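Long-range contacts in dnab-like replicative helicase (PDB 3BH0), which probably unwinds double-stranded DNA in the 5'-3' direction during phage replication, driven by ATP hydrolysis, the chain here being the ATPase domain of this DnaB-family helicase: residues 96-102 with 181-187; 89-93 with 148-154; 167-172 with 216-222. All coordinates share one frame; numbering follows the deposited sequence.

The three contacts build one flank of the P-loop ATPase domain. Contact 1 joins two neighbouring parallel strands, 98-103 and 183-188. Contact 2 ties helix 81-93 to the turn leading from helix 139-150 into edge strand 154-157, beside 98-103. Contact 3 pairs helices 164-176 and 202-220. The centre of contact 1 is about 10 Å from each of the others; contacts 2 and 3 are about 20 Å apart and do not touch. Along the chain contact 1 interleaves with both, and contact 2 closes before contact 3 opens. Helix 81-93 packs on the sheet face of Leu101, Ile184 and Met186, helix 164-176 on that of Val98, Val185 and His102, so helices sandwich the parallel strands in the domain core.

Contact 1 (96-102 with 181-187); sequences DDVVNLH and KRVIVMI
The backbone of Asn100 is bonded at both ends to strand 183-188: its N donates to Ile184 O at 2.8 Å, and its O accepts from Met186 N. With Ile184 N to Val98 O and His102 N to Met186 O (2.7 Å, N-H...O angle 174°), these bonds form a continuous parallel ladder, the two axes 20° apart. The side chains fill this buried part. On one face Val99 CG1 lies 4.0 Å from Met186 CG, and Leu101 CD1 approaches Met186 CB. On the other, His102 ND1 is 3.7 Å from Val185 CG1. The start of the contact, nearer solvent, is polar. In a salt bridge, Arg182 NE donates to Asp97 OD1 at 2.8 Å on the syn side, 33° out of the carboxylate plane, although Asp97 itself is buried. Lys181 NZ forms another with the exposed Asp96, its detailed geometry doubtful because Asp96 OD1 also crowds Lys181 CE. Asp96 ends the preceding helix in a Schellman motif. In the RecA-like P-loop fold both strands are interior: strand 154-157 bonds to Val99 and Leu101, helix 81-93 packs on Ile184, Leu101 and Met186, and helix 164-176 packs on Val98, Val185 and His102, whose ring also stacks with Phe157.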
ATOM      1  N   ASP A  96     -10.720  11.248   2.948  1.00 54.23           N
ATOM      2  CA  ASP A  96     -10.165  12.309   3.802  1.00 54.35           C
ATOM      3  C   ASP A  96      -9.289  11.761   4.941  1.00 53.86           C
ATOM      4  O   ASP A  96      -9.100  12.412   5.978  1.00 54.04           O
ATOM      5  CB  ASP A  96     -11.246  13.269   4.316  1.00 55.01           C
ATOM      6  CG  ASP A  96     -10.715  14.687   4.519  1.00 57.00           C
ATOM      7  OD1 ASP A  96     -10.433  15.053   5.690  1.00 58.67           O
ATOM      8  OD2 ASP A  96     -10.562  15.424   3.503  1.00 57.89           O
ATOM      9  N   ASP A  97      -8.747  10.563   4.731  1.00 52.77           N
ATOM     10  CA  ASP A  97      -7.711  10.034   5.599  1.00 51.59           C
ATOM     11  C   ASP A  97      -6.395  10.632   5.122  1.00 50.70           C
ATOM     12  O   ASP A  97      -6.325  11.152   3.996  1.00 50.74           O
ATOM     13  CB  ASP A  97      -7.694   8.507   5.547  1.00 51.73           C
ATOM     14  CG  ASP A  97      -8.964   7.891   6.119  1.00 52.27           C
ATOM     15  OD1 ASP A  97      -9.280   8.179   7.293  1.00 51.99           O
ATOM     16  OD2 ASP A  97      -9.647   7.125   5.399  1.00 53.32           O
ATOM     17  N   VAL A  98      -5.376  10.579   5.982  1.00 49.19           N
ATOM     18  CA  VAL A  98      -4.066  11.172   5.711  1.00 47.80           C
ATOM     19  C   VAL A  98      -3.050  10.092   5.329  1.00 46.63           C
ATOM     20  O   VAL A  98      -2.828   9.144   6.081  1.00 46.69           O
ATOM     21  CB  VAL A  98      -3.551  11.975   6.940  1.00 48.17           C
ATOM     22  CG1 VAL A  98      -2.171  12.583   6.679  1.00 48.42           C
ATOM     23  CG2 VAL A  98      -4.542  13.067   7.318  1.00 48.16           C
ATOM     24  N   VAL A  99      -2.438  10.249   4.156  1.00 45.03           N
ATOM     25  CA  VAL A  99      -1.448   9.297   3.661  1.00 43.41           C
ATOM     26  C   VAL A  99      -0.030   9.877   3.676  1.00 42.59           C
ATOM     27  O   VAL A  99       0.237  10.896   3.054  1.00 42.39           O
ATOM     28  CB  VAL A  99      -1.799   8.780   2.242  1.00 43.49           C
ATOM     29  CG1 VAL A  99      -0.825   7.673   1.823  1.00 43.12           C
ATOM     30  CG2 VAL A  99      -3.244   8.267   2.185  1.00 42.50           C
ATOM     31  N   ASN A 100       0.861   9.219   4.413  1.00 41.38           N
ATOM     32  CA  ASN A 100       2.274   9.542   4.426  1.00 40.38           C
ATOM     33  C   ASN A 100       3.003   8.508   3.578  1.00 39.67           C
ATOM     34  O   ASN A 100       3.120   7.344   3.958  1.00 39.24           O
ATOM     35  CB  ASN A 100       2.829   9.486   5.848  1.00 40.65           C
ATOM     36  CG  ASN A 100       2.649  10.787   6.627  1.00 41.33           C
ATOM     37  OD1 ASN A 100       2.018  11.733   6.161  1.00 42.99           O
ATOM     38  ND2 ASN A 100       3.222  10.828   7.830  1.00 39.77           N
ATOM     39  N   LEU A 101       3.484   8.935   2.421  1.00 39.00           N
ATOM     40  CA  LEU A 101       4.208   8.042   1.533  1.00 38.08           C
ATOM     41  C   LEU A 101       5.699   8.231   1.709  1.00 37.29           C
ATOM     42  O   LEU A 101       6.234   9.310   1.447  1.00 37.90           O
ATOM     43  CB  LEU A 101       3.796   8.255   0.080  1.00 37.42           C
ATOM     44  CG  LEU A 101       4.734   7.675  -0.983  1.00 38.51           C
ATOM     45  CD1 LEU A 101       4.876   6.132  -0.922  1.00 36.13           C
ATOM     46  CD2 LEU A 101       4.301   8.150  -2.377  1.00 38.60           C
ATOM     47  N   HIS A 102       6.359   7.176   2.169  1.00 36.19           N
ATOM     48  CA  HIS A 102       7.791   7.191   2.332  1.00 35.53           C
ATOM     49  C   HIS A 102       8.406   6.485   1.131  1.00 35.51           C
ATOM     50  O   HIS A 102       8.393   5.255   1.026  1.00 34.73           O
ATOM     51  CB  HIS A 102       8.190   6.576   3.669  1.00 35.15           C
ATOM     52  CG  HIS A 102       7.796   7.415   4.843  1.00 35.62           C
ATOM     53  ND1 HIS A 102       6.506   7.458   5.331  1.00 35.98           N
ATOM     54  CD2 HIS A 102       8.514   8.272   5.608  1.00 34.60           C
ATOM     55  CE1 HIS A 102       6.448   8.305   6.344  1.00 34.43           C
ATOM     56  NE2 HIS A 102       7.653   8.807   6.535  1.00 33.27           N
ATOM     57  N   LYS A 181      -7.736  12.673  12.463  1.00 53.70           N
ATOM     58  CA  LYS A 181      -7.553  11.931  11.222  1.00 52.38           C
ATOM     59  C   LYS A 181      -6.737  10.665  11.420  1.00 50.98           C
ATOM     60  O   LYS A 181      -5.686  10.682  12.062  1.00 50.72           O
ATOM     61  CB  LYS A 181      -6.889  12.814  10.167  1.00 52.72           C
ATOM     62  CG  LYS A 181      -7.593  14.127   9.890  1.00 53.23           C
ATOM     63  CD  LYS A 181      -8.731  13.955   8.902  1.00 54.79           C
ATOM     64  CE  LYS A 181      -9.057  15.282   8.249  1.00 56.38           C
ATOM     65  NZ  LYS A 181      -7.979  15.725   7.304  1.00 56.55           N
ATOM     66  N   ARG A 182      -7.233   9.569  10.864  1.00 49.43           N
ATOM     67  CA  ARG A 182      -6.453   8.341  10.784  1.00 48.11           C
ATOM     68  C   ARG A 182      -5.361   8.471   9.714  1.00 46.95           C
ATOM     69  O   ARG A 182      -5.666   8.737   8.547  1.00 47.04           O
ATOM     70  CB  ARG A 182      -7.359   7.120  10.556  1.00 48.48           C
ATOM     71  CG  ARG A 182      -8.806   7.448  10.195  1.00 48.09           C
ATOM     72  CD  ARG A 182      -9.687   6.205  10.156  1.00 48.08           C
ATOM     73  NE  ARG A 182     -10.393   6.132   8.879  1.00 49.14           N
ATOM     74  CZ  ARG A 182     -11.402   5.312   8.605  1.00 49.35           C
ATOM     75  NH1 ARG A 182     -11.862   4.478   9.522  1.00 49.03           N
ATOM     76  NH2 ARG A 182     -11.954   5.331   7.399  1.00 50.90           N
ATOM     77  N   VAL A 183      -4.104   8.342  10.156  1.00 45.23           N
ATOM     78  CA  VAL A 183      -2.890   8.418   9.327  1.00 43.48           C
ATOM     79  C   VAL A 183      -2.535   7.039   8.760  1.00 42.67           C
ATOM     80  O   VAL A 183      -2.683   6.018   9.439  1.00 42.16           O
ATOM     81  CB  VAL A 183      -1.681   8.958  10.157  1.00 43.49           C
ATOM     82  CG1 VAL A 183      -0.390   9.011   9.342  1.00 42.56           C
ATOM     83  CG2 VAL A 183      -1.981  10.334  10.729  1.00 43.80           C
ATOM     84  N   ILE A 184      -2.063   7.007   7.514  1.00 41.65           N
ATOM     85  CA  ILE A 184      -1.652   5.751   6.888  1.00 40.28           C
ATOM     86  C   ILE A 184      -0.217   5.901   6.414  1.00 39.63           C
ATOM     87  O   ILE A 184       0.084   6.790   5.627  1.00 40.03           O
ATOM     88  CB  ILE A 184      -2.586   5.372   5.719  1.00 40.40           C
ATOM     89  CG1 ILE A 184      -4.030   5.269   6.210  1.00 39.71           C
ATOM     90  CG2 ILE A 184      -2.129   4.050   5.041  1.00 40.08           C
ATOM     91  CD1 ILE A 184      -4.977   6.180   5.487  1.00 38.81           C
ATOM     92  N   VAL A 185       0.672   5.044   6.900  1.00 38.35           N
ATOM     93  CA  VAL A 185       2.090   5.136   6.539  1.00 37.16           C
ATOM     94  C   VAL A 185       2.425   4.126   5.439  1.00 36.90           C
ATOM     95  O   VAL A 185       2.431   2.926   5.682  1.00 36.36           O
ATOM     96  CB  VAL A 185       2.994   4.962   7.791  1.00 37.05           C
ATOM     97  CG1 VAL A 185       4.465   5.191   7.467  1.00 34.67           C
ATOM     98  CG2 VAL A 185       2.527   5.921   8.898  1.00 36.79           C
ATOM     99  N   MET A 186       2.668   4.624   4.227  1.00 36.63           N
ATOM    100  CA  MET A 186       3.046   3.773   3.093  1.00 37.07           C
ATOM    101  C   MET A 186       4.548   3.809   2.900  1.00 36.17           C
ATOM    102  O   MET A 186       5.143   4.886   2.822  1.00 35.91           O
ATOM    103  CB  MET A 186       2.384   4.225   1.792  1.00 36.87           C
ATOM    104  CG  MET A 186       0.883   4.066   1.722  1.00 37.94           C
ATOM    105  SD  MET A 186       0.323   3.809   0.014  1.00 39.87           S
ATOM    106  CE  MET A 186       0.525   2.031  -0.131  1.00 41.01           C
ATOM    107  N   ILE A 187       5.170   2.640   2.802  1.00 35.82           N
ATOM    108  CA  ILE A 187       6.610   2.598   2.619  1.00 35.57           C
ATOM    109  C   ILE A 187       7.010   1.998   1.260  1.00 36.41           C
ATOM    110  O   ILE A 187       6.888   0.781   1.051  1.00 36.11           O
ATOM    111  CB  ILE A 187       7.296   1.935   3.824  1.00 34.99           C
ATOM    112  CG1 ILE A 187       6.767   2.598   5.111  1.00 34.50           C
ATOM    113  CG2 ILE A 187       8.837   2.027   3.701  1.00 33.17           C
ATOM    114  CD1 ILE A 187       7.012   1.859   6.368  1.00 32.08           C
TER

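Contact 2 (89-93 with 148-154); sequences AKNMS and EISNSNI
Ile154 lays its CD1 over the last turn of helix 81-93, 3.4 Å from Ala89 O and 3.9 Å from Ala89 CB, with Ser93 CB also close. Its CG1 lies beside the backbone N, from where CG1 and CD1 reach Ser93 CB and CD1 goes on to Ala89. One helical turn on, the hydroxyl of Ser93, placed anti to its own backbone N (chi1 173°), accepts a bond from Asn153 N at 3.0 Å and an N-H...O angle of 166°. This bond is nearly straight, whereas Asn153 ND2 meets Ser93 O at 3.2 Å but at 122°, a weak bond. Ser152 CB packs 3.3 Å from Ser93 OG, while Ser152 OG turns back to Ile149 O at 2.7 Å, bracing the turn that follows helix 139-150. Further out, Lys90 NZ faces the Glu148 carboxylate evenly, 3.4 Å from OE1 and from OE2 of Glu148, in a weak salt bridge between side chains crossing nearly at right angles. The contact thus joins the C-terminal end of helix 81-93 to the entry of edge strand 154-157, with Ala89 and Ile154 both resting on Val99 of strand 98-103, and Ala89 also on Met186 of strand 183-188.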
ATOM      1  N   ALA A  89      -3.264   4.824  -2.164  1.00 42.48           N
ATOM      2  CA  ALA A  89      -2.947   6.072  -1.476  1.00 43.55           C
ATOM      3  C   ALA A  89      -3.972   7.157  -1.787  1.00 44.70           C
ATOM      4  O   ALA A  89      -4.421   7.874  -0.893  1.00 44.99           O
ATOM      5  CB  ALA A  89      -1.546   6.546  -1.826  1.00 43.65           C
ATOM      6  N   LYS A  90      -4.359   7.264  -3.053  1.00 45.94           N
ATOM      7  CA  LYS A  90      -5.254   8.325  -3.476  1.00 46.92           C
ATOM      8  C   LYS A  90      -6.681   8.030  -3.049  1.00 47.28           C
ATOM      9  O   LYS A  90      -7.408   8.947  -2.675  1.00 47.62           O
ATOM     10  CB  LYS A  90      -5.152   8.543  -4.986  1.00 47.28           C
ATOM     11  CG  LYS A  90      -5.523   9.967  -5.443  1.00 48.52           C
ATOM     12  CD  LYS A  90      -6.891   9.977  -6.085  1.00 49.52           C
ATOM     13  CE  LYS A  90      -7.357  11.387  -6.410  1.00 50.68           C
ATOM     14  NZ  LYS A  90      -8.614  11.279  -7.240  1.00 51.49           N
ATOM     15  N   ASN A  91      -7.061   6.754  -3.101  1.00 47.56           N
ATOM     16  CA  ASN A  91      -8.361   6.274  -2.640  1.00 47.97           C
ATOM     17  C   ASN A  91      -8.620   6.529  -1.160  1.00 48.42           C
ATOM     18  O   ASN A  91      -9.734   6.878  -0.764  1.00 48.38           O
ATOM     19  CB  ASN A  91      -8.476   4.778  -2.899  1.00 47.99           C
ATOM     20  CG  ASN A  91      -8.846   4.462  -4.318  1.00 48.37           C
ATOM     21  OD1 ASN A  91      -9.191   5.351  -5.098  1.00 49.76           O
ATOM     22  ND2 ASN A  91      -8.791   3.184  -4.667  1.00 48.60           N
ATOM     23  N   MET A  92      -7.587   6.326  -0.348  1.00 49.16           N
ATOM     24  CA  MET A  92      -7.636   6.639   1.078  1.00 49.63           C
ATOM     25  C   MET A  92      -7.654   8.134   1.323  1.00 50.25           C
ATOM     26  O   MET A  92      -8.336   8.599   2.233  1.00 50.96           O
ATOM     27  CB  MET A  92      -6.433   6.048   1.793  1.00 49.81           C
ATOM     28  CG  MET A  92      -6.393   4.556   1.755  1.00 49.71           C
ATOM     29  SD  MET A  92      -4.824   3.988   2.372  1.00 48.43           S
ATOM     30  CE  MET A  92      -5.023   2.269   2.002  1.00 50.86           C
ATOM     31  N   SER A  93      -6.891   8.880   0.528  1.00 50.62           N
ATOM     32  CA  SER A  93      -6.920  10.328   0.575  1.00 51.14           C
ATOM     33  C   SER A  93      -8.331  10.836   0.321  1.00 51.71           C
ATOM     34  O   SER A  93      -8.753  11.818   0.925  1.00 52.45           O
ATOM     35  CB  SER A  93      -5.963  10.921  -0.449  1.00 51.11           C
ATOM     36  OG  SER A  93      -6.110  12.332  -0.505  1.00 51.85           O
ATOM     37  N   GLU A 148      -6.830  18.037  -7.909  1.00 65.01           N
ATOM     38  CA  GLU A 148      -7.111  16.920  -7.007  1.00 64.88           C
ATOM     39  C   GLU A 148      -5.943  16.523  -6.103  1.00 64.39           C
ATOM     40  O   GLU A 148      -6.157  16.233  -4.916  1.00 64.71           O
ATOM     41  CB  GLU A 148      -7.628  15.713  -7.780  1.00 64.93           C
ATOM     42  CG  GLU A 148      -9.083  15.857  -8.123  1.00 66.37           C
ATOM     43  CD  GLU A 148      -9.801  14.540  -8.107  1.00 67.92           C
ATOM     44  OE1 GLU A 148      -9.741  13.847  -9.147  1.00 69.32           O
ATOM     45  OE2 GLU A 148     -10.423  14.207  -7.068  1.00 67.28           O
ATOM     46  N   ILE A 149      -4.730  16.526  -6.663  1.00 63.44           N
ATOM     47  CA  ILE A 149      -3.506  16.206  -5.919  1.00 62.63           C
ATOM     48  C   ILE A 149      -3.184  17.312  -4.907  1.00 62.36           C
ATOM     49  O   ILE A 149      -2.715  17.031  -3.795  1.00 62.38           O
ATOM     50  CB  ILE A 149      -2.279  15.967  -6.868  1.00 62.62           C
ATOM     51  CG1 ILE A 149      -2.633  15.052  -8.044  1.00 61.89           C
ATOM     52  CG2 ILE A 149      -1.077  15.400  -6.107  1.00 62.70           C
ATOM     53  CD1 ILE A 149      -3.056  13.665  -7.657  1.00 62.06           C
ATOM     54  N   SER A 150      -3.432  18.563  -5.305  1.00 61.78           N
ATOM     55  CA  SER A 150      -3.234  19.741  -4.443  1.00 60.96           C
ATOM     56  C   SER A 150      -4.168  19.762  -3.242  1.00 60.07           C
ATOM     57  O   SER A 150      -3.791  20.217  -2.162  1.00 59.85           O
ATOM     58  CB  SER A 150      -3.439  21.028  -5.243  1.00 61.20           C
ATOM     59  OG  SER A 150      -2.982  22.151  -4.508  1.00 61.85           O
ATOM     60  N   ASN A 151      -5.389  19.276  -3.452  1.00 59.05           N
ATOM     61  CA  ASN A 151      -6.396  19.199  -2.401  1.00 58.22           C
ATOM     62  C   ASN A 151      -6.548  17.770  -1.879  1.00 57.06           C
ATOM     63  O   ASN A 151      -7.655  17.307  -1.579  1.00 57.12           O
ATOM     64  CB  ASN A 151      -7.730  19.765  -2.905  1.00 58.68           C
ATOM     65  CG  ASN A 151      -7.663  21.269  -3.182  1.00 60.08           C
ATOM     66  OD1 ASN A 151      -6.704  21.768  -3.787  1.00 61.23           O
ATOM     67  ND2 ASN A 151      -8.682  21.999  -2.730  1.00 61.59           N
ATOM     68  N   SER A 152      -5.416  17.074  -1.788  1.00 55.19           N
ATOM     69  CA  SER A 152      -5.369  15.722  -1.245  1.00 53.12           C
ATOM     70  C   SER A 152      -4.527  15.693   0.032  1.00 51.86           C
ATOM     71  O   SER A 152      -3.784  16.642   0.331  1.00 51.21           O
ATOM     72  CB  SER A 152      -4.803  14.741  -2.278  1.00 53.10           C
ATOM     73  OG  SER A 152      -3.392  14.830  -2.329  1.00 52.31           O
ATOM     74  N   ASN A 153      -4.646  14.587   0.767  1.00 50.18           N
ATOM     75  CA  ASN A 153      -3.920  14.395   2.020  1.00 48.79           C
ATOM     76  C   ASN A 153      -2.771  13.395   1.833  1.00 47.31           C
ATOM     77  O   ASN A 153      -2.597  12.447   2.607  1.00 46.69           O
ATOM     78  CB  ASN A 153      -4.893  13.942   3.113  1.00 49.29           C
ATOM     79  CG  ASN A 153      -6.205  14.690   3.054  1.00 49.69           C
ATOM     80  OD1 ASN A 153      -6.251  15.889   3.312  1.00 50.90           O
ATOM     81  ND2 ASN A 153      -7.275  13.991   2.678  1.00 50.88           N
ATOM     82  N   ILE A 154      -2.004  13.625   0.776  1.00 45.25           N
ATOM     83  CA  ILE A 154      -0.892  12.786   0.430  1.00 43.80           C
ATOM     84  C   ILE A 154       0.330  13.581   0.801  1.00 42.58           C
ATOM     85  O   ILE A 154       0.553  14.663   0.270  1.00 43.02           O
ATOM     86  CB  ILE A 154      -0.859  12.471  -1.088  1.00 43.97           C
ATOM     87  CG1 ILE A 154      -2.174  11.843  -1.557  1.00 43.84           C
ATOM     88  CG2 ILE A 154       0.347  11.576  -1.449  1.00 44.70           C
ATOM     89  CD1 ILE A 154      -2.208  10.339  -1.497  1.00 46.49           C
TER

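Contact 3 (167-172 with 216-222); sequences IWSKTR and MARELDV
Trp168 sets its indole against helix 202-220, and the CH-pi contacts come first. Leu220 CD1 stands over the five-membered ring of Trp168, 3.8 Å from its centroid and 17° off the normal. Met216 CA sits over the six-membered ring of Trp168 on the same face, 4.1 Å from the centroid. With Trp168 CG anti to the backbone N (chi1 -161°), the indole swings toward the second helix and receives both groups. The sulfur contact is oblique: Met216 SD lies 5.2 Å from the centroid of the Trp168 five-membered ring, a Met-aromatic pairing. Apolar packing continues along the interface. Met216 CE reaches Ile167 CG2, Thr171 CG2 meets Val222 CG1 tip to tip at 3.7 Å, and Arg172 CG lies 3.6 Å from Leu220 CD2, the two side chains crossing nearly at right angles. Polar groups add little. Glu219 OE1 comes within 3.3 Å of Trp168 CH2 near the ring plane, a close approach to carbon and not a hydrogen bond. Thr171 OG1 donates to Ile167 O at 2.7 Å from above the carbonyl plane, so its hydroxyl is satisfied within its own helix. Asp221, with positive phi, closes helix 202-220 in a Schellman motif. Just outside, Lys175 NZ bonds Leu220 O, but no hydrogen bond crosses between the two segments themselves, whose axes lie 33° apart, which implies that aromatic, sulfur and aliphatic contacts join them.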
ATOM      1  N   ILE A 167      11.028   7.248  10.446  1.00 36.92           N
ATOM      2  CA  ILE A 167       9.622   7.254  10.010  1.00 36.54           C
ATOM      3  C   ILE A 167       8.673   7.438  11.186  1.00 37.31           C
ATOM      4  O   ILE A 167       7.628   8.091  11.057  1.00 36.99           O
ATOM      5  CB  ILE A 167       9.267   5.977   9.191  1.00 36.46           C
ATOM      6  CG1 ILE A 167      10.092   5.949   7.892  1.00 35.97           C
ATOM      7  CG2 ILE A 167       7.760   5.873   8.949  1.00 33.89           C
ATOM      8  CD1 ILE A 167       9.890   4.731   7.029  1.00 35.52           C
ATOM      9  N   TRP A 168       9.045   6.837  12.319  1.00 38.23           N
ATOM     10  CA  TRP A 168       8.383   7.039  13.610  1.00 39.39           C
ATOM     11  C   TRP A 168       8.217   8.516  13.899  1.00 39.29           C
ATOM     12  O   TRP A 168       7.117   8.997  14.165  1.00 39.18           O
ATOM     13  CB  TRP A 168       9.231   6.418  14.737  1.00 40.48           C
ATOM     14  CG  TRP A 168       8.455   6.167  15.991  1.00 41.62           C
ATOM     15  CD1 TRP A 168       7.867   7.102  16.793  1.00 42.94           C
ATOM     16  CD2 TRP A 168       8.169   4.892  16.580  1.00 42.59           C
ATOM     17  NE1 TRP A 168       7.231   6.493  17.845  1.00 43.55           N
ATOM     18  CE2 TRP A 168       7.395   5.133  17.739  1.00 43.77           C
ATOM     19  CE3 TRP A 168       8.499   3.568  16.248  1.00 42.77           C
ATOM     20  CZ2 TRP A 168       6.938   4.092  18.578  1.00 43.23           C
ATOM     21  CZ3 TRP A 168       8.055   2.532  17.083  1.00 43.57           C
ATOM     22  CH2 TRP A 168       7.276   2.805  18.239  1.00 42.85           C
ATOM     23  N   SER A 169       9.336   9.226  13.850  1.00 39.86           N
ATOM     24  CA  SER A 169       9.367  10.668  14.056  1.00 40.80           C
ATOM     25  C   SER A 169       8.355  11.439  13.187  1.00 40.79           C
ATOM     26  O   SER A 169       7.612  12.285  13.691  1.00 40.26           O
ATOM     27  CB  SER A 169      10.786  11.173  13.824  1.00 41.14           C
ATOM     28  OG  SER A 169      10.872  12.553  14.107  1.00 43.94           O
ATOM     29  N   LYS A 170       8.306  11.108  11.894  1.00 40.82           N
ATOM     30  CA  LYS A 170       7.434  11.791  10.934  1.00 40.64           C
ATOM     31  C   LYS A 170       5.962  11.469  11.114  1.00 40.92           C
ATOM     32  O   LYS A 170       5.103  12.319  10.923  1.00 40.83           O
ATOM     33  CB  LYS A 170       7.875  11.486   9.503  1.00 40.21           C
ATOM     34  CG  LYS A 170       9.348  11.772   9.247  1.00 40.17           C
ATOM     35  CD  LYS A 170       9.652  13.281   9.194  1.00 38.09           C
ATOM     36  CE  LYS A 170      11.141  13.508   9.171  1.00 40.11           C
ATOM     37  NZ  LYS A 170      11.501  14.897   8.769  1.00 42.12           N
ATOM     38  N   THR A 171       5.671  10.228  11.465  1.00 41.96           N
ATOM     39  CA  THR A 171       4.294   9.799  11.711  1.00 42.95           C
ATOM     40  C   THR A 171       3.657  10.580  12.874  1.00 44.03           C
ATOM     41  O   THR A 171       2.516  11.031  12.772  1.00 43.78           O
ATOM     42  CB  THR A 171       4.247   8.288  11.998  1.00 42.81           C
ATOM     43  OG1 THR A 171       5.008   7.591  11.001  1.00 43.26           O
ATOM     44  CG2 THR A 171       2.826   7.790  11.992  1.00 41.54           C
ATOM     45  N   ARG A 172       4.408  10.728  13.969  1.00 45.30           N
ATOM     46  CA  ARG A 172       3.971  11.511  15.136  1.00 46.54           C
ATOM     47  C   ARG A 172       3.760  12.962  14.751  1.00 47.65           C
ATOM     48  O   ARG A 172       2.669  13.528  14.947  1.00 48.36           O
ATOM     49  CB  ARG A 172       5.005  11.417  16.258  1.00 46.51           C
ATOM     50  CG  ARG A 172       5.165  10.013  16.813  1.00 45.94           C
ATOM     51  CD  ARG A 172       5.929  10.019  18.107  1.00 45.56           C
ATOM     52  NE  ARG A 172       5.274  10.867  19.102  1.00 43.73           N
ATOM     53  CZ  ARG A 172       5.923  11.674  19.939  1.00 40.84           C
ATOM     54  NH1 ARG A 172       7.244  11.749  19.898  1.00 39.47           N
ATOM     55  NH2 ARG A 172       5.244  12.408  20.810  1.00 40.18           N
ATOM     56  N   MET A 216       5.349   0.254  15.740  1.00 36.80           N
ATOM     57  CA  MET A 216       4.967   1.601  15.335  1.00 37.52           C
ATOM     58  C   MET A 216       3.487   1.715  14.956  1.00 37.55           C
ATOM     59  O   MET A 216       2.804   2.644  15.387  1.00 37.63           O
ATOM     60  CB  MET A 216       5.840   2.082  14.178  1.00 37.19           C
ATOM     61  CG  MET A 216       5.456   3.473  13.661  1.00 37.68           C
ATOM     62  SD  MET A 216       6.561   4.065  12.371  1.00 38.68           S
ATOM     63  CE  MET A 216       5.974   3.100  10.971  1.00 36.57           C
ATOM     64  N   ALA A 217       2.999   0.779  14.139  1.00 37.84           N
ATOM     65  CA  ALA A 217       1.584   0.721  13.773  1.00 38.07           C
ATOM     66  C   ALA A 217       0.726   0.736  15.035  1.00 38.59           C
ATOM     67  O   ALA A 217      -0.212   1.526  15.157  1.00 38.52           O
ATOM     68  CB  ALA A 217       1.300  -0.533  12.940  1.00 37.63           C
ATOM     69  N   ARG A 218       1.078  -0.151  15.968  1.00 39.40           N
ATOM     70  CA  ARG A 218       0.382  -0.311  17.246  1.00 40.13           C
ATOM     71  C   ARG A 218       0.545   0.896  18.186  1.00 40.21           C
ATOM     72  O   ARG A 218      -0.448   1.459  18.645  1.00 40.34           O
ATOM     73  CB  ARG A 218       0.856  -1.602  17.939  1.00 39.71           C
ATOM     74  CG  ARG A 218       0.337  -2.880  17.292  1.00 40.53           C
ATOM     75  CD  ARG A 218      -0.902  -3.433  18.001  1.00 41.56           C
ATOM     76  NE  ARG A 218      -0.500  -4.098  19.238  1.00 43.14           N
ATOM     77  CZ  ARG A 218      -0.974  -3.826  20.450  1.00 42.08           C
ATOM     78  NH1 ARG A 218      -1.939  -2.931  20.636  1.00 41.81           N
ATOM     79  NH2 ARG A 218      -0.493  -4.500  21.476  1.00 42.91           N
ATOM     80  N   GLU A 219       1.794   1.282  18.453  1.00 40.49           N
ATOM     81  CA  GLU A 219       2.134   2.291  19.474  1.00 40.81           C
ATOM     82  C   GLU A 219       1.671   3.685  19.081  1.00 40.28           C
ATOM     83  O   GLU A 219       1.214   4.445  19.931  1.00 40.55           O
ATOM     84  CB  GLU A 219       3.642   2.277  19.789  1.00 40.67           C
ATOM     85  CG  GLU A 219       4.021   2.818  21.164  1.00 44.51           C
ATOM     86  CD  GLU A 219       5.140   2.002  21.855  1.00 50.11           C
ATOM     87  OE1 GLU A 219       6.242   1.852  21.269  1.00 50.64           O
ATOM     88  OE2 GLU A 219       4.913   1.517  23.001  1.00 51.92           O
ATOM     89  N   LEU A 220       1.773   4.019  17.796  1.00 39.73           N
ATOM     90  CA  LEU A 220       1.262   5.307  17.300  1.00 39.00           C
ATOM     91  C   LEU A 220      -0.184   5.239  16.812  1.00 38.52           C
ATOM     92  O   LEU A 220      -0.794   6.266  16.540  1.00 38.27           O
ATOM     93  CB  LEU A 220       2.178   5.906  16.219  1.00 38.76           C
ATOM     94  CG  LEU A 220       3.662   6.047  16.566  1.00 38.35           C
ATOM     95  CD1 LEU A 220       4.424   6.692  15.397  1.00 37.18           C
ATOM     96  CD2 LEU A 220       3.846   6.839  17.883  1.00 38.46           C
ATOM     97  N   ASP A 221      -0.732   4.033  16.709  1.00 38.49           N
ATOM     98  CA  ASP A 221      -2.137   3.852  16.316  1.00 38.62           C
ATOM     99  C   ASP A 221      -2.373   4.248  14.846  1.00 38.25           C
ATOM    100  O   ASP A 221      -3.327   4.965  14.513  1.00 38.36           O
ATOM    101  CB  ASP A 221      -3.084   4.615  17.281  1.00 38.84           C
ATOM    102  CG  ASP A 221      -4.506   4.060  17.287  1.00 39.92           C
ATOM    103  OD1 ASP A 221      -4.706   2.846  17.024  1.00 39.91           O
ATOM    104  OD2 ASP A 221      -5.432   4.856  17.565  1.00 42.53           O
ATOM    105  N   VAL A 222      -1.508   3.750  13.964  1.00 37.60           N
ATOM    106  CA  VAL A 222      -1.631   4.013  12.524  1.00 36.68           C
ATOM    107  C   VAL A 222      -1.703   2.730  11.692  1.00 35.77           C
ATOM    108  O   VAL A 222      -1.325   1.656  12.162  1.00 35.29           O
ATOM    109  CB  VAL A 222      -0.471   4.917  11.989  1.00 36.98           C
ATOM    110  CG1 VAL A 222      -0.565   6.332  12.595  1.00 37.24           C
ATOM    111  CG2 VAL A 222       0.920   4.281  12.231  1.00 35.48           C
TER